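Exotoxin A (Pseudomonas aeruginosa, PDB 1IKP) transfers ADP-ribose from NAD to its target, in all likelihood elongation factor 2 of the host cell, after its binding domain has engaged that cell. Local coordinates at residues F5-E10 and S168-S173; R27-P32 and A146-F151; L43-V48 and L99-P104; H107-N112 and M137-L142. The protein carries 2 engineered substitutions. All blocks are in the same frame, centred on the assembly; numbering follows the deposited sequence.

Contact 1: residues F5-E10 and S168-S173; sequences FDLWNE and SHAGVS
In the beta sandwich of the receptor-binding domain, Trp8 and Leu7 on the short N-terminal helix 7-10 close over strand 164-176, meeting Ala170, Gly171 and Val172. The Trp8 indole carries most of the contact. Its six-membered ring takes a methyl on one face: Val172 CG1 stands 3.8 Å from the ring centroid and 17° off the normal, a CH-pi contact offset toward the rim beside CZ2. That methyl sits between its own backbone N and carbonyl carbon (chi1 58°), the rotamer that aims it at the indole. At the other end of the indole, Trp8 CD1 runs up to the chain where a glycine has no side chain, 3.7 Å from Gly171 CA. The polar corner is served by a water lying in the ring plane, which accepts from Trp8 NE1 at 2.8 Å and donates to Gly171 O at 3.2 Å, so one water bridges the indole N-H to the strand backbone. The strand belongs to a sheet of the concanavalin-like fold, and the helix laid against it has Asp6 as its N-cap. Asn9 N comes to Asp6 OD1 from above the carboxylate plane, at 3.2 Å, while Asn9 ND2 donates to Asp6 OD2 at 2.7 Å. Leu7 CD1 adds an apolar touch, resting 3.8 Å from Ala170 CB. Beyond the two segments, Met28 of strand 24-29 and Tyr45 of strand 40-49 also pack on Trp8.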
loop_
_atom_site.group_PDB
_atom_site.type_symbol
_atom_site.label_atom_id
_atom_site.label_comp_id
_atom_site.label_asym_id
_atom_site.label_seq_id
_atom_site.Cartn_x
_atom_site.Cartn_y
_atom_site.Cartn_z
ATOM N N PHE A 5 -30.620 -12.404 23.392
ATOM C CA PHE A 5 -31.159 -12.990 22.173
ATOM C C PHE A 5 -30.034 -13.842 21.581
ATOM O O PHE A 5 -28.887 -13.752 22.032
ATOM C CB PHE A 5 -31.674 -11.921 21.190
ATOM C CG PHE A 5 -30.600 -11.147 20.478
ATOM C CD1 PHE A 5 -30.245 -11.451 19.161
ATOM C CD2 PHE A 5 -29.989 -10.071 21.110
ATOM C CE1 PHE A 5 -29.291 -10.675 18.484
ATOM C CE2 PHE A 5 -29.039 -9.292 20.439
ATOM C CZ PHE A 5 -28.695 -9.598 19.127
ATOM N N ASP A 6 -30.363 -14.702 20.623
ATOM C CA ASP A 6 -29.377 -15.592 20.011
ATOM C C ASP A 6 -29.196 -15.153 18.570
ATOM O O ASP A 6 -29.948 -15.549 17.687
ATOM C CB ASP A 6 -29.884 -17.038 20.063
ATOM C CG ASP A 6 -28.834 -18.043 19.638
ATOM O OD1 ASP A 6 -27.980 -17.701 18.795
ATOM O OD2 ASP A 6 -28.874 -19.189 20.139
ATOM N N LEU A 7 -28.184 -14.323 18.346
ATOM C CA LEU A 7 -27.907 -13.772 17.029
ATOM C C LEU A 7 -27.824 -14.773 15.881
ATOM O O LEU A 7 -28.502 -14.630 14.857
ATOM C CB LEU A 7 -26.607 -12.965 17.085
ATOM C CG LEU A 7 -26.081 -12.336 15.792
ATOM C CD1 LEU A 7 -26.977 -11.196 15.355
ATOM C CD2 LEU A 7 -24.664 -11.841 16.039
ATOM N N TRP A 8 -27.004 -15.797 16.049
ATOM C CA TRP A 8 -26.830 -16.749 14.971
ATOM C C TRP A 8 -27.951 -17.731 14.743
ATOM O O TRP A 8 -28.052 -18.310 13.668
ATOM C CB TRP A 8 -25.506 -17.485 15.134
ATOM C CG TRP A 8 -24.375 -16.544 14.986
ATOM C CD1 TRP A 8 -24.353 -15.417 14.212
ATOM C CD2 TRP A 8 -23.094 -16.636 15.600
ATOM N NE1 TRP A 8 -23.144 -14.804 14.305
ATOM C CE2 TRP A 8 -22.341 -15.523 15.149
ATOM C CE3 TRP A 8 -22.501 -17.546 16.480
ATOM C CZ2 TRP A 8 -21.023 -15.294 15.552
ATOM C CZ3 TRP A 8 -21.188 -17.323 16.884
ATOM C CH2 TRP A 8 -20.461 -16.204 16.418
ATOM N N ASN A 9 -28.801 -17.922 15.738
ATOM C CA ASN A 9 -29.897 -18.848 15.541
ATOM C C ASN A 9 -31.169 -18.130 15.131
ATOM O O ASN A 9 -31.888 -18.599 14.253
ATOM C CB ASN A 9 -30.125 -19.676 16.802
ATOM C CG ASN A 9 -29.116 -20.799 16.939
ATOM O OD1 ASN A 9 -29.045 -21.687 16.089
ATOM N ND2 ASN A 9 -28.325 -20.762 18.005
ATOM N N GLU A 10 -31.420 -16.973 15.731
ATOM C CA GLU A 10 -32.636 -16.214 15.450
ATOM C C GLU A 10 -32.538 -15.253 14.275
ATOM O O GLU A 10 -33.540 -14.932 13.643
ATOM C CB GLU A 10 -33.047 -15.415 16.684
ATOM C CG GLU A 10 -33.457 -16.242 17.886
ATOM C CD GLU A 10 -33.392 -15.446 19.181
ATOM O OE1 GLU A 10 -33.726 -14.244 19.172
ATOM O OE2 GLU A 10 -33.019 -16.032 20.213
ATOM N N SER A 168 -30.773 -9.755 9.180
ATOM C CA SER A 168 -30.890 -10.946 8.357
ATOM C C SER A 168 -29.509 -11.477 7.984
ATOM O O SER A 168 -28.507 -10.744 7.998
ATOM C CB SER A 168 -31.715 -10.674 7.092
ATOM O OG SER A 168 -31.176 -9.628 6.297
ATOM N N HIS A 169 -29.448 -12.766 7.679
ATOM C CA HIS A 169 -28.192 -13.392 7.297
ATOM C C HIS A 169 -27.034 -13.135 8.237
ATOM O O HIS A 169 -25.903 -12.866 7.798
ATOM C CB HIS A 169 -27.809 -13.005 5.869
ATOM C CG HIS A 169 -28.636 -13.697 4.830
ATOM N ND1 HIS A 169 -29.679 -13.079 4.175
ATOM C CD2 HIS A 169 -28.604 -14.971 4.374
ATOM C CE1 HIS A 169 -30.256 -13.942 3.358
ATOM N NE2 HIS A 169 -29.626 -15.098 3.462
ATOM N N ALA A 170 -27.286 -13.243 9.531
ATOM C CA ALA A 170 -26.218 -13.090 10.511
ATOM C C ALA A 170 -25.478 -14.424 10.481
ATOM O O ALA A 170 -26.108 -15.477 10.349
ATOM C CB ALA A 170 -26.787 -12.842 11.899
ATOM N N GLY A 171 -24.156 -14.391 10.612
ATOM C CA GLY A 171 -23.405 -15.629 10.592
ATOM C C GLY A 171 -21.906 -15.406 10.653
ATOM O O GLY A 171 -21.419 -14.263 10.642
ATOM N N VAL A 172 -21.180 -16.512 10.720
ATOM C CA VAL A 172 -19.727 -16.474 10.777
ATOM C C VAL A 172 -19.176 -17.668 10.017
ATOM O O VAL A 172 -19.686 -18.798 10.129
ATOM C CB VAL A 172 -19.212 -16.454 12.253
ATOM C CG1 VAL A 172 -19.712 -17.669 13.035
ATOM C CG2 VAL A 172 -17.692 -16.377 12.258
ATOM N N SER A 173 -18.147 -17.410 9.222
ATOM C CA SER A 173 -17.499 -18.437 8.429
ATOM C C SER A 173 -16.021 -18.397 8.712
ATOM O O SER A 173 -15.518 -17.440 9.298
ATOM C CB SER A 173 -17.735 -18.187 6.938
ATOM O OG SER A 173 -17.170 -16.955 6.504
HETATM O O HOH W 1 -22.007 -12.454 13.207
#

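Contact 2: residues R27-P32 and A146-F151; sequences RMSVDP and ARDATF
The flat guanidinium of Arg27 has Thr150 OG1 over one face, 3.1 Å above the plane and offset toward the rim, where the angles are too poor for a hydrogen bond. Asp148 approaches the same group obliquely, with the carboxylate plane turned 20° from that of the guanidinium. Their salt bridge is long, Arg27 NH1 to Asp148 OD2 at 3.4 Å, and the accompanying bond from Arg27 NH1 to Asp148 OD1 is weak. A bend at chi2 (-79°) carries the arginine chain over toward Thr150 and Asp148 of the neighbouring strand.

This pairing belongs to the antiparallel six-stranded sheet of the domain, in which strand 24-29 is an outermost strand and 148-155 lies next to it. Met28 and Ala149 form a hydrogen-bonded pair, with Met28 N to Ala149 O at 2.9 Å and the return bond weak. Past the strand end the match continues as Val30 N reaches Arg147 O at 2.9 Å, and Val30 CB rests on Ala146 O.

Met28 and Ala149 share the inward face. There Met28 SD lies 3.8 Å from Phe151 CB and oblique to the phenyl ring, a Met-aromatic contact, while Leu7 and Trp8 of helix 7-10 cover the methionine. A water donates to both Asp31 O and Ala146 O, and Arg147 turns to Asp36 in a salt bridge. Being long, weak and partly exposed, the Arg27-Asp148 bridge probably contributes little to holding the strands, which rest on the backbone bonds and the buried Met28 side.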
loop_
_atom_site.group_PDB
_atom_site.type_symbol
_atom_site.label_atom_id
_atom_site.label_comp_id
_atom_site.label_asym_id
_atom_site.label_seq_id
_atom_site.Cartn_x
_atom_site.Cartn_y
_atom_site.Cartn_z
ATOM N N ARG A 27 -24.390 -13.578 23.005
ATOM C CA ARG A 27 -23.057 -14.128 23.104
ATOM C C ARG A 27 -22.740 -14.700 21.734
ATOM O O ARG A 27 -23.618 -15.203 21.044
ATOM C CB ARG A 27 -23.017 -15.231 24.170
ATOM C CG ARG A 27 -22.935 -14.723 25.609
ATOM C CD ARG A 27 -21.514 -14.293 25.977
ATOM N NE ARG A 27 -21.452 -13.658 27.294
ATOM C CZ ARG A 27 -20.344 -13.152 27.830
ATOM N NH1 ARG A 27 -19.193 -13.209 27.168
ATOM N NH2 ARG A 27 -20.389 -12.565 29.017
ATOM N N MET A 28 -21.488 -14.574 21.323
ATOM C CA MET A 28 -21.036 -15.093 20.040
ATOM C C MET A 28 -19.930 -16.064 20.411
ATOM O O MET A 28 -18.802 -15.651 20.701
ATOM C CB MET A 28 -20.474 -13.966 19.168
ATOM C CG MET A 28 -21.517 -12.914 18.757
ATOM S SD MET A 28 -20.866 -11.615 17.645
ATOM C CE MET A 28 -19.522 -10.909 18.638
ATOM N N SER A 29 -20.257 -17.352 20.428
ATOM C CA SER A 29 -19.286 -18.373 20.800
ATOM C C SER A 29 -18.832 -19.225 19.620
ATOM O O SER A 29 -19.649 -19.726 18.852
ATOM C CB SER A 29 -19.881 -19.283 21.876
ATOM O OG SER A 29 -20.392 -18.526 22.956
ATOM N N VAL A 30 -17.520 -19.383 19.499
ATOM C CA VAL A 30 -16.913 -20.174 18.439
ATOM C C VAL A 30 -16.062 -21.263 19.086
ATOM O O VAL A 30 -15.410 -21.019 20.099
ATOM C CB VAL A 30 -16.024 -19.288 17.540
ATOM C CG1 VAL A 30 -15.301 -20.137 16.522
ATOM C CG2 VAL A 30 -16.884 -18.234 16.840
ATOM N N ASP A 31 -16.081 -22.462 18.505
ATOM C CA ASP A 31 -15.314 -23.594 19.020
ATOM C C ASP A 31 -13.864 -23.173 19.234
ATOM O O ASP A 31 -13.169 -22.810 18.284
ATOM C CB ASP A 31 -15.366 -24.758 18.026
ATOM C CG ASP A 31 -14.781 -26.045 18.592
ATOM O OD1 ASP A 31 -13.723 -25.991 19.254
ATOM O OD2 ASP A 31 -15.380 -27.118 18.363
ATOM N N PRO A 32 -13.384 -23.228 20.486
ATOM C CA PRO A 32 -12.005 -22.841 20.802
ATOM C C PRO A 32 -10.948 -23.540 19.954
ATOM O O PRO A 32 -9.875 -22.988 19.715
ATOM C CB PRO A 32 -11.884 -23.174 22.289
ATOM C CG PRO A 32 -12.847 -24.308 22.461
ATOM C CD PRO A 32 -14.035 -23.837 21.660
ATOM N N ALA A 146 -12.308 -14.168 18.782
ATOM C CA ALA A 146 -12.487 -15.376 17.963
ATOM C C ALA A 146 -13.071 -16.563 18.721
ATOM O O ALA A 146 -13.184 -17.665 18.155
ATOM C CB ALA A 146 -11.160 -15.784 17.342
ATOM N N ARG A 147 -13.427 -16.363 19.988
ATOM C CA ARG A 147 -13.987 -17.463 20.762
ATOM C C ARG A 147 -15.195 -17.087 21.608
ATOM O O ARG A 147 -16.214 -17.780 21.576
ATOM C CB ARG A 147 -12.910 -18.090 21.652
ATOM C CG ARG A 147 -12.318 -17.159 22.687
ATOM C CD ARG A 147 -11.191 -17.844 23.432
ATOM N NE ARG A 147 -10.160 -18.318 22.514
ATOM C CZ ARG A 147 -9.045 -18.934 22.894
ATOM N NH1 ARG A 147 -8.810 -19.153 24.181
ATOM N NH2 ARG A 147 -8.164 -19.330 21.984
ATOM N N ASP A 148 -15.095 -15.992 22.354
ATOM C CA ASP A 148 -16.193 -15.583 23.213
ATOM C C ASP A 148 -16.236 -14.082 23.419
ATOM O O ASP A 148 -15.391 -13.518 24.109
ATOM C CB ASP A 148 -16.077 -16.293 24.567
ATOM C CG ASP A 148 -17.169 -15.888 25.542
ATOM O OD1 ASP A 148 -18.356 -15.886 25.154
ATOM O OD2 ASP A 148 -16.837 -15.586 26.707
ATOM N N ALA A 149 -17.213 -13.448 22.781
ATOM C CA ALA A 149 -17.424 -12.004 22.897
ATOM C C ALA A 149 -18.925 -11.753 22.802
ATOM O O ALA A 149 -19.668 -12.596 22.298
ATOM C CB ALA A 149 -16.680 -11.258 21.778
ATOM N N THR A 150 -19.371 -10.589 23.259
ATOM C CA THR A 150 -20.789 -10.290 23.235
ATOM C C THR A 150 -21.126 -9.170 22.267
ATOM O O THR A 150 -20.419 -8.160 22.190
ATOM C CB THR A 150 -21.260 -9.880 24.632
ATOM O OG1 THR A 150 -21.009 -10.957 25.536
ATOM C CG2 THR A 150 -22.755 -9.559 24.627
ATOM N N PHE A 151 -22.212 -9.368 21.517
ATOM C CA PHE A 151 -22.685 -8.364 20.576
ATOM C C PHE A 151 -23.817 -7.577 21.271
ATOM O O PHE A 151 -24.823 -8.165 21.695
ATOM C CB PHE A 151 -23.193 -9.067 19.306
ATOM C CG PHE A 151 -23.727 -8.144 18.248
ATOM C CD1 PHE A 151 -25.065 -8.204 17.883
ATOM C CD2 PHE A 151 -22.895 -7.251 17.581
ATOM C CE1 PHE A 151 -25.573 -7.384 16.859
ATOM C CE2 PHE A 151 -23.398 -6.426 16.557
ATOM C CZ PHE A 151 -24.741 -6.503 16.206
HETATM O O HOH W 2 -12.097 -20.211 18.609
#

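Contact 3: residues L43-V48 and L99-P104; sequences LHYSMV and LNWLVP
Tyr45 and Trp101 form the dense centre of an antiparallel strand pair, 40-49 with 97-106, in the large sheet of the concanavalin-like sandwich; Leu43-Val103, Tyr45-Trp101 and Met47-Leu99 are its hydrogen-bonded pairs. Tyr45 CB sits over the middle of the indole, 3.4 Å from the centroid of the six-membered ring of Trp101, as a CH-pi contact. The phenol runs nearly parallel to the pyrrole ring of Trp101 (3°), displaced so that mainly NE1 lies over its face. Trp101 CG stands between the backbone N and the carbonyl carbon (chi1 69°), which brings the indole face against Tyr45 CB. Val103 CG2 lies 3.7 Å from Tyr45 CE2.

Packing slackens toward the Met47 end, where the Met47 CE methyl lies in the plane of the indole at its edge, 4.0 Å from Trp101 CH2, and Met47 CG comes no closer than 4.2 Å to Leu99 CB. All the touching residues are buried, so the contrast is between tight and slack packing and not between core and solvent; Ile60 and Val30 add to the cover of this aromatic face.

The other face, carrying His44, Ser46, Asn100 and Leu102, is polar as well as apolar. Leu102 CD2 lies 3.7 Å from His44 CD2. Asn100 ND2 donates to Ser98 OG and Phe116 O, which steadies the amide so that its oxygen meets the imidazole: His44 NE2 donates to Asn100 OD1 at 2.9 Å, on a lone pair and within 8° of the ring plane.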
loop_
_atom_site.group_PDB
_atom_site.type_symbol
_atom_site.label_atom_id
_atom_site.label_comp_id
_atom_site.label_asym_id
_atom_site.label_seq_id
_atom_site.Cartn_x
_atom_site.Cartn_y
_atom_site.Cartn_z
ATOM N N LEU A 43 -11.637 -15.620 10.176
ATOM C CA LEU A 43 -13.029 -15.734 10.568
ATOM C C LEU A 43 -13.707 -14.500 9.985
ATOM O O LEU A 43 -13.244 -13.378 10.216
ATOM C CB LEU A 43 -13.182 -15.700 12.091
ATOM C CG LEU A 43 -12.736 -16.971 12.796
ATOM C CD1 LEU A 43 -12.542 -16.711 14.277
ATOM C CD2 LEU A 43 -13.802 -18.059 12.565
ATOM N N HIS A 44 -14.770 -14.704 9.210
ATOM C CA HIS A 44 -15.509 -13.596 8.623
ATOM C C HIS A 44 -16.883 -13.534 9.287
ATOM O O HIS A 44 -17.723 -14.439 9.107
ATOM C CB HIS A 44 -15.654 -13.817 7.111
ATOM C CG HIS A 44 -16.437 -12.758 6.403
ATOM N ND1 HIS A 44 -16.690 -12.798 5.048
ATOM C CD2 HIS A 44 -16.983 -11.602 6.851
ATOM C CE1 HIS A 44 -17.354 -11.716 4.689
ATOM N NE2 HIS A 44 -17.540 -10.972 5.767
ATOM N N TYR A 45 -17.074 -12.493 10.089
ATOM C CA TYR A 45 -18.331 -12.235 10.804
ATOM C C TYR A 45 -19.149 -11.246 9.986
ATOM O O TYR A 45 -18.625 -10.235 9.541
ATOM C CB TYR A 45 -18.061 -11.599 12.172
ATOM C CG TYR A 45 -17.393 -12.503 13.177
ATOM C CD1 TYR A 45 -18.144 -13.188 14.136
ATOM C CD2 TYR A 45 -16.007 -12.676 13.174
ATOM C CE1 TYR A 45 -17.541 -14.021 15.072
ATOM C CE2 TYR A 45 -15.390 -13.515 14.108
ATOM C CZ TYR A 45 -16.154 -14.180 15.050
ATOM O OH TYR A 45 -15.563 -15.020 15.983
ATOM N N SER A 46 -20.440 -11.513 9.779
ATOM C CA SER A 46 -21.245 -10.569 9.011
ATOM C C SER A 46 -22.730 -10.673 9.350
ATOM O O SER A 46 -23.172 -11.632 9.980
ATOM C CB SER A 46 -21.053 -10.798 7.512
ATOM O OG SER A 46 -21.614 -12.040 7.099
ATOM N N MET A 47 -23.474 -9.646 8.958
ATOM C CA MET A 47 -24.931 -9.618 9.152
ATOM C C MET A 47 -25.451 -8.450 8.350
ATOM O O MET A 47 -24.742 -7.472 8.119
ATOM C CB MET A 47 -25.309 -9.429 10.629
ATOM C CG MET A 47 -24.854 -8.117 11.249
ATOM S SD MET A 47 -25.213 -8.004 13.009
ATOM C CE MET A 47 -23.804 -8.883 13.703
ATOM N N VAL A 48 -26.704 -8.549 7.936
ATOM C CA VAL A 48 -27.341 -7.502 7.162
ATOM C C VAL A 48 -28.295 -6.757 8.095
ATOM O O VAL A 48 -29.148 -7.370 8.740
ATOM C CB VAL A 48 -28.103 -8.111 5.972
ATOM C CG1 VAL A 48 -28.871 -7.029 5.234
ATOM C CG2 VAL A 48 -27.110 -8.815 5.037
ATOM N N LEU A 99 -22.751 -5.401 7.813
ATOM C CA LEU A 99 -21.655 -5.161 8.748
ATOM C C LEU A 99 -20.724 -6.375 8.649
ATOM O O LEU A 99 -21.157 -7.516 8.756
ATOM C CB LEU A 99 -22.190 -5.021 10.169
ATOM C CG LEU A 99 -21.145 -5.011 11.293
ATOM C CD1 LEU A 99 -20.248 -3.783 11.159
ATOM C CD2 LEU A 99 -21.859 -5.013 12.651
ATOM N N ASN A 100 -19.426 -6.114 8.499
ATOM C CA ASN A 100 -18.442 -7.181 8.340
ATOM C C ASN A 100 -17.188 -6.971 9.171
ATOM O O ASN A 100 -16.647 -5.863 9.213
ATOM C CB ASN A 100 -17.960 -7.273 6.885
ATOM C CG ASN A 100 -19.071 -7.574 5.902
ATOM O OD1 ASN A 100 -19.287 -8.732 5.523
ATOM N ND2 ASN A 100 -19.781 -6.523 5.483
ATOM N N TRP A 101 -16.730 -8.015 9.847
ATOM C CA TRP A 101 -15.436 -7.871 10.497
ATOM C C TRP A 101 -14.671 -9.178 10.348
ATOM O O TRP A 101 -15.261 -10.271 10.311
ATOM C CB TRP A 101 -15.521 -7.348 11.958
ATOM C CG TRP A 101 -16.092 -8.228 12.990
ATOM C CD1 TRP A 101 -15.404 -8.986 13.892
ATOM C CD2 TRP A 101 -17.481 -8.394 13.297
ATOM N NE1 TRP A 101 -16.278 -9.611 14.754
ATOM C CE2 TRP A 101 -17.559 -9.269 14.403
ATOM C CE3 TRP A 101 -18.670 -7.891 12.742
ATOM C CZ2 TRP A 101 -18.775 -9.660 14.972
ATOM C CZ3 TRP A 101 -19.898 -8.280 13.313
ATOM C CH2 TRP A 101 -19.929 -9.162 14.420
ATOM N N LEU A 102 -13.352 -9.055 10.197
ATOM C CA LEU A 102 -12.478 -10.197 9.995
ATOM C C LEU A 102 -11.532 -10.357 11.169
ATOM O O LEU A 102 -10.849 -9.401 11.573
ATOM C CB LEU A 102 -11.642 -10.014 8.718
ATOM C CG LEU A 102 -12.365 -9.579 7.445
ATOM C CD1 LEU A 102 -11.378 -9.450 6.302
ATOM C CD2 LEU A 102 -13.460 -10.585 7.113
ATOM N N VAL A 103 -11.491 -11.574 11.707
ATOM C CA VAL A 103 -10.598 -11.897 12.823
ATOM C C VAL A 103 -9.630 -12.981 12.330
ATOM O O VAL A 103 -10.058 -14.082 11.967
ATOM C CB VAL A 103 -11.393 -12.410 14.045
ATOM C CG1 VAL A 103 -10.432 -12.722 15.217
ATOM C CG2 VAL A 103 -12.425 -11.354 14.458
ATOM N N PRO A 104 -8.317 -12.680 12.295
ATOM C CA PRO A 104 -7.362 -13.683 11.827
ATOM C C PRO A 104 -7.078 -14.673 12.937
ATOM O O PRO A 104 -7.204 -14.348 14.116
ATOM C CB PRO A 104 -6.152 -12.840 11.430
ATOM C CG PRO A 104 -6.151 -11.767 12.486
ATOM C CD PRO A 104 -7.635 -11.413 12.637
#

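Contact 4: residues H107-N112 and M137-L142; sequences HEKPSN and MGDELL
Lys109 and Asp139 join the loop between strands 97-106 and 112-120 to the N-terminus of helix 139-145, on which the loop packs; Gly138 is the N-cap of this helix in the concanavalin-like binding domain. Taken in order, the loop first contributes a backbone oxygen: His107 O accepts from a water that also donates to Asp139 OD1 and accepts from Lys109 NZ. Lys109 follows, its CG placed between the backbone N and the carbonyl carbon (chi1 64°) and its chain extended until a bend at chi4 turns the ammonium to the carboxylate. Lys109 NZ meets Asp139 OD1 at 3.0 Å in a salt bridge whose hydrogen bond is weak. A second water accepts from Lys109 NZ at 2.8 Å and donates to Asp139 O, and Gly106 O takes a further bond, so NZ is surrounded by a carboxylate, a carbonyl oxygen and two waters, which would help to offset its charge.

The aliphatic part of Lys109 runs past Leu142 in the opposite direction, Lys109 CE at 4.0 Å from Leu142 CD1. Pro110 O lies against the same methyl, which also reaches Ser111 CA at 3.6 Å and is thereby wedged against the loop backbone. Ser111 OG is bonded to Glu136, while Ser111 CB lies near the backbone of Gly138. Two backbone donors converge on Ser111 O: Met137 N at 2.9 Å, in the carbonyl plane, and Gly138 N at 3.0 Å, tilted 16° from it. The loop then passes into strand 112-120 at Asn112, whose side chain bonds to Lys114, Trp190 and Glu270, and against whose carbonyl Leu142 CD2 rests, 3.9 Å from Asn112 O.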
loop_
_atom_site.group_PDB
_atom_site.type_symbol
_atom_site.label_atom_id
_atom_site.label_comp_id
_atom_site.label_asym_id
_atom_site.label_seq_id
_atom_site.Cartn_x
_atom_site.Cartn_y
_atom_site.Cartn_z
ATOM N N HIS A 107 -0.880 -18.919 14.698
ATOM C CA HIS A 107 0.256 -18.553 15.545
ATOM C C HIS A 107 0.997 -17.246 15.247
ATOM O O HIS A 107 1.415 -16.556 16.177
ATOM C CB HIS A 107 1.264 -19.703 15.556
ATOM C CG HIS A 107 0.736 -20.959 16.179
ATOM N ND1 HIS A 107 1.383 -22.171 16.074
ATOM C CD2 HIS A 107 -0.372 -21.187 16.924
ATOM C CE1 HIS A 107 0.696 -23.093 16.727
ATOM N NE2 HIS A 107 -0.374 -22.521 17.251
ATOM N N GLU A 108 1.180 -16.910 13.972
ATOM C CA GLU A 108 1.888 -15.678 13.613
ATOM C C GLU A 108 0.954 -14.659 12.961
ATOM O O GLU A 108 1.343 -13.856 12.115
ATOM C CB GLU A 108 3.046 -16.005 12.674
ATOM C CG GLU A 108 4.147 -16.819 13.336
ATOM C CD GLU A 108 5.234 -17.226 12.365
ATOM O OE1 GLU A 108 5.794 -16.335 11.690
ATOM O OE2 GLU A 108 5.530 -18.437 12.281
ATOM N N LYS A 109 -0.288 -14.690 13.391
ATOM C CA LYS A 109 -1.300 -13.810 12.849
ATOM C C LYS A 109 -1.090 -12.333 13.132
ATOM O O LYS A 109 -0.391 -11.948 14.080
ATOM C CB LYS A 109 -2.650 -14.193 13.427
ATOM C CG LYS A 109 -2.738 -14.002 14.945
ATOM C CD LYS A 109 -4.158 -14.260 15.444
ATOM C CE LYS A 109 -4.235 -14.308 16.955
ATOM N NZ LYS A 109 -3.468 -15.477 17.482
ATOM N N PRO A 110 -1.661 -11.481 12.274
ATOM C CA PRO A 110 -1.590 -10.031 12.426
ATOM C C PRO A 110 -2.359 -9.805 13.743
ATOM O O PRO A 110 -3.210 -10.613 14.109
ATOM C CB PRO A 110 -2.391 -9.526 11.230
ATOM C CG PRO A 110 -2.143 -10.577 10.189
ATOM C CD PRO A 110 -2.238 -11.851 10.964
ATOM N N SER A 111 -2.076 -8.711 14.438
ATOM C CA SER A 111 -2.754 -8.440 15.706
ATOM C C SER A 111 -3.893 -7.427 15.602
ATOM O O SER A 111 -4.188 -6.711 16.552
ATOM C CB SER A 111 -1.723 -7.974 16.749
ATOM O OG SER A 111 -0.936 -6.882 16.312
ATOM N N ASN A 112 -4.555 -7.397 14.451
ATOM C CA ASN A 112 -5.644 -6.469 14.227
ATOM C C ASN A 112 -6.811 -7.163 13.554
ATOM O O ASN A 112 -6.698 -8.309 13.096
ATOM C CB ASN A 112 -5.170 -5.298 13.344
ATOM C CG ASN A 112 -4.633 -5.747 11.988
ATOM O OD1 ASN A 112 -5.385 -6.154 11.092
ATOM N ND2 ASN A 112 -3.309 -5.675 11.831
ATOM N N MET A 137 -5.857 -4.816 17.968
ATOM C CA MET A 137 -6.400 -5.495 19.131
ATOM C C MET A 137 -5.397 -6.146 20.057
ATOM O O MET A 137 -5.641 -6.287 21.261
ATOM C CB MET A 137 -7.417 -6.572 18.706
ATOM C CG MET A 137 -8.617 -5.981 17.948
ATOM S SD MET A 137 -9.683 -4.963 19.024
ATOM C CE MET A 137 -8.606 -4.406 20.300
ATOM N N GLY A 138 -4.232 -6.496 19.531
ATOM C CA GLY A 138 -3.307 -7.237 20.366
ATOM C C GLY A 138 -3.715 -8.704 20.284
ATOM O O GLY A 138 -4.892 -9.061 20.054
ATOM N N ASP A 139 -2.748 -9.592 20.498
ATOM C CA ASP A 139 -2.980 -11.012 20.401
ATOM C C ASP A 139 -4.054 -11.599 21.301
ATOM O O ASP A 139 -4.872 -12.398 20.869
ATOM C CB ASP A 139 -1.675 -11.764 20.684
ATOM C CG ASP A 139 -1.148 -12.507 19.475
ATOM O OD1 ASP A 139 -1.930 -13.214 18.814
ATOM O OD2 ASP A 139 0.067 -12.401 19.197
ATOM N N GLU A 140 -4.045 -11.227 22.574
ATOM C CA GLU A 140 -4.990 -11.814 23.503
ATOM C C GLU A 140 -6.438 -11.398 23.249
ATOM O O GLU A 140 -7.348 -12.227 23.313
ATOM C CB GLU A 140 -4.564 -11.496 24.932
ATOM C CG GLU A 140 -5.295 -12.309 25.973
ATOM C CD GLU A 140 -5.188 -13.820 25.770
ATOM O OE1 GLU A 140 -4.079 -14.319 25.496
ATOM O OE2 GLU A 140 -6.223 -14.510 25.905
ATOM N N LEU A 141 -6.655 -10.125 22.949
ATOM C CA LEU A 141 -8.014 -9.701 22.651
ATOM C C LEU A 141 -8.499 -10.343 21.354
ATOM O O LEU A 141 -9.670 -10.654 21.233
ATOM C CB LEU A 141 -8.102 -8.178 22.595
ATOM C CG LEU A 141 -9.461 -7.518 22.292
ATOM C CD1 LEU A 141 -10.598 -8.111 23.111
ATOM C CD2 LEU A 141 -9.303 -6.035 22.583
ATOM N N LEU A 142 -7.613 -10.558 20.379
ATOM C CA LEU A 142 -8.051 -11.231 19.149
ATOM C C LEU A 142 -8.538 -12.636 19.473
ATOM O O LEU A 142 -9.525 -13.124 18.909
ATOM C CB LEU A 142 -6.910 -11.367 18.158
ATOM C CG LEU A 142 -6.572 -10.176 17.288
ATOM C CD1 LEU A 142 -5.551 -10.628 16.265
ATOM C CD2 LEU A 142 -7.826 -9.639 16.570
HETATM O O HOH W 3 -0.598 -15.286 17.858
HETATM O O HOH W 4 -4.353 -15.194 20.091
#

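In the fold
All four contacts lie in the binding domain, and in sequence contacts 2, 3 and 4 are nested inside the loop closed by contact 1. Contacts 1, 2 and 3 meet in one interior, their centres 11 to 12 Å apart: Trp8 CH2 packs on Met28 CB at 3.5 Å, Val172 CG2 on Tyr45 CE1 at 3.7 Å, and Phe151 CZ on Met47 SD at 3.6 Å. Contact 3 also shares a sheet with contact 1 through neighbouring strands 40-49 and 164-176. Contact 4 is the more distant, its centre about 24 Å from that of contact 1, and joins contact 3 through Pro104. A bound sodium ion lies about 8 Å from the Met137 side chain.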